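Local structure of hypothetical protein (Giardia lamblia, 3I3F) at residues R62-F65 / D66-K70. The protein is of unknown function but belongs to the endoribonuclease L-PSP family of the YjgF-like clan, and forms a three-chain assembly that holds pentanoic acid in the crystal. Sequence-based numbering, arbitrary orientation.
Sequences RQTF and DNIRK
Gln63 and Asn67 are joined twice, four residues apart on helix 56-74, which packs on the mixed sheet of this YjgF-like fold. Asn67 N donates to Gln63 O, and Gln63 NE2 returns a bond of 2.9 Å to Asn67 OD1. Asn67 OD1 lies in the plane of the Gln63 amide. NE2 reaches OD1 from above the Asn67 carbonyl plane, and the N-H...O angle is 150°. The two amide planes are turned 44° against each other. Gln63 gets there by a bend at chi2 (66°), which folds its amide along the helix toward Asn67. Asn67 ND2 bonds in turn to Ile47 O, so both ends of this buried amide have partners.

Asp66 carries a salt-bridge network, with one oxygen for each basic neighbour. Arg69 NH2 meets Asp66 OD1 at 3.0 Å, and Lys70 NZ meets Asp66 OD2 at 3.1 Å. Both approach on the syn side, somewhat out of the carboxylate plane. The Arg69 bond leaves the edge of the guanidinium group, close to its plane. Lys70 also pairs with Asp22, and Arg69 with Glu73. Two cations on one carboxylate probably favour its ionised form.

The backbone holds the regular helical pattern: Asp66 N bonds to Arg62 O, Ile68 N to Thr64 O and Arg69 N to Phe65 O. Thr64 OG1 bonds back to Gln60 O.

On the side facing the sheet and helix 95-108, Phe65 and Ile68 lie side by side and point the same way, and both touch Val133 on strand 131-139. Phe65 also reaches Phe101 and Val108 of helix 95-108. The Ile68 CD1 methyl approaches the Phe65 ring obliquely, 3.8 Å from CD1 of Phe65, and lies 4.1 Å from Thr64 CG2.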
loop_
_atom_site.group_PDB
_atom_site.type_symbol
_atom_site.label_atom_id
_atom_site.label_comp_id
_atom_site.label_asym_id
_atom_site.label_seq_id
_atom_site.Cartn_x
_atom_site.Cartn_y
_atom_site.Cartn_z
ATOM N N ARG A 62 12.059 10.244 14.044
ATOM C CA ARG A 62 11.400 11.386 14.678
ATOM C C ARG A 62 10.999 12.438 13.642
ATOM O O ARG A 62 9.899 12.983 13.694
ATOM C CB ARG A 62 12.303 12.010 15.746
ATOM C CG ARG A 62 12.510 11.131 16.972
ATOM C CD ARG A 62 13.409 11.803 17.999
ATOM N NE ARG A 62 13.633 10.965 19.174
ATOM C CZ ARG A 62 12.787 10.867 20.197
ATOM N NH1 ARG A 62 11.654 11.555 20.189
ATOM N NH2 ARG A 62 13.072 10.081 21.228
ATOM N N GLN A 63 11.896 12.716 12.698
ATOM C CA GLN A 63 11.620 13.693 11.645
ATOM C C GLN A 63 10.491 13.226 10.722
ATOM O O GLN A 63 9.652 14.029 10.315
ATOM C CB GLN A 63 12.886 13.990 10.835
ATOM C CG GLN A 63 12.720 15.088 9.788
ATOM C CD GLN A 63 12.453 16.444 10.409
ATOM O OE1 GLN A 63 13.266 16.951 11.182
ATOM N NE2 GLN A 63 11.314 17.040 10.076
ATOM N N THR A 64 10.472 11.933 10.402
ATOM C CA THR A 64 9.427 11.365 9.551
ATOM C C THR A 64 8.039 11.572 10.150
ATOM O O THR A 64 7.124 12.019 9.460
ATOM C CB THR A 64 9.661 9.861 9.297
ATOM O OG1 THR A 64 10.878 9.685 8.566
ATOM C CG2 THR A 64 8.510 9.255 8.499
ATOM N N PHE A 65 7.883 11.263 11.433
ATOM C CA PHE A 65 6.576 11.403 12.068
ATOM C C PHE A 65 6.214 12.854 12.376
ATOM O O PHE A 65 5.035 13.195 12.412
ATOM C CB PHE A 65 6.461 10.496 13.294
ATOM C CG PHE A 65 6.253 9.054 12.933
ATOM C CD1 PHE A 65 5.039 8.636 12.401
ATOM C CD2 PHE A 65 7.273 8.127 13.073
ATOM C CE1 PHE A 65 4.838 7.315 12.040
ATOM C CE2 PHE A 65 7.078 6.799 12.715
ATOM C CZ PHE A 65 5.859 6.396 12.192
ATOM N N ASP A 66 7.218 13.709 12.561
ATOM C CA ASP A 66 6.976 15.150 12.652
ATOM C C ASP A 66 6.417 15.677 11.327
ATOM O O ASP A 66 5.459 16.448 11.320
ATOM C CB ASP A 66 8.256 15.906 13.026
ATOM C CG ASP A 66 7.988 17.349 13.424
ATOM O OD1 ASP A 66 7.127 17.578 14.300
ATOM O OD2 ASP A 66 8.652 18.250 12.870
ATOM N N ASN A 67 7.016 15.250 10.214
ATOM C CA ASN A 67 6.511 15.592 8.880
ATOM C C ASN A 67 5.064 15.140 8.686
ATOM O O ASN A 67 4.225 15.905 8.212
ATOM C CB ASN A 67 7.385 14.966 7.784
ATOM C CG ASN A 67 8.766 15.596 7.691
ATOM O OD1 ASN A 67 9.030 16.652 8.267
ATOM N ND2 ASN A 67 9.655 14.947 6.949
ATOM N N ILE A 68 4.781 13.896 9.062
ATOM C CA ILE A 68 3.432 13.342 8.962
ATOM C C ILE A 68 2.440 14.134 9.816
ATOM O O ILE A 68 1.357 14.481 9.348
ATOM C CB ILE A 68 3.404 11.848 9.362
ATOM C CG1 ILE A 68 4.122 11.008 8.303
ATOM C CG2 ILE A 68 1.972 11.355 9.525
ATOM C CD1 ILE A 68 4.442 9.599 8.744
ATOM N N ARG A 69 2.819 14.433 11.057
ATOM C CA ARG A 69 1.963 15.213 11.955
ATOM C C ARG A 69 1.628 16.580 11.355
ATOM O O ARG A 69 0.465 16.981 11.327
ATOM C CB ARG A 69 2.636 15.400 13.318
ATOM C CG ARG A 69 1.775 16.139 14.347
ATOM C CD ARG A 69 2.547 16.468 15.620
ATOM N NE ARG A 69 3.698 17.337 15.366
ATOM C CZ ARG A 69 3.639 18.653 15.155
ATOM N NH1 ARG A 69 2.477 19.302 15.160
ATOM N NH2 ARG A 69 4.761 19.332 14.934
ATOM N N LYS A 70 2.650 17.287 10.881
ATOM C CA LYS A 70 2.459 18.619 10.306
ATOM C C LYS A 70 1.582 18.583 9.055
ATOM O O LYS A 70 0.696 19.419 8.895
ATOM C CB LYS A 70 3.805 19.273 9.990
ATOM C CG LYS A 70 4.581 19.702 11.224
ATOM C CD LYS A 70 5.885 20.374 10.843
ATOM C CE LYS A 70 6.716 20.711 12.068
ATOM N NZ LYS A 70 8.125 21.039 11.710
#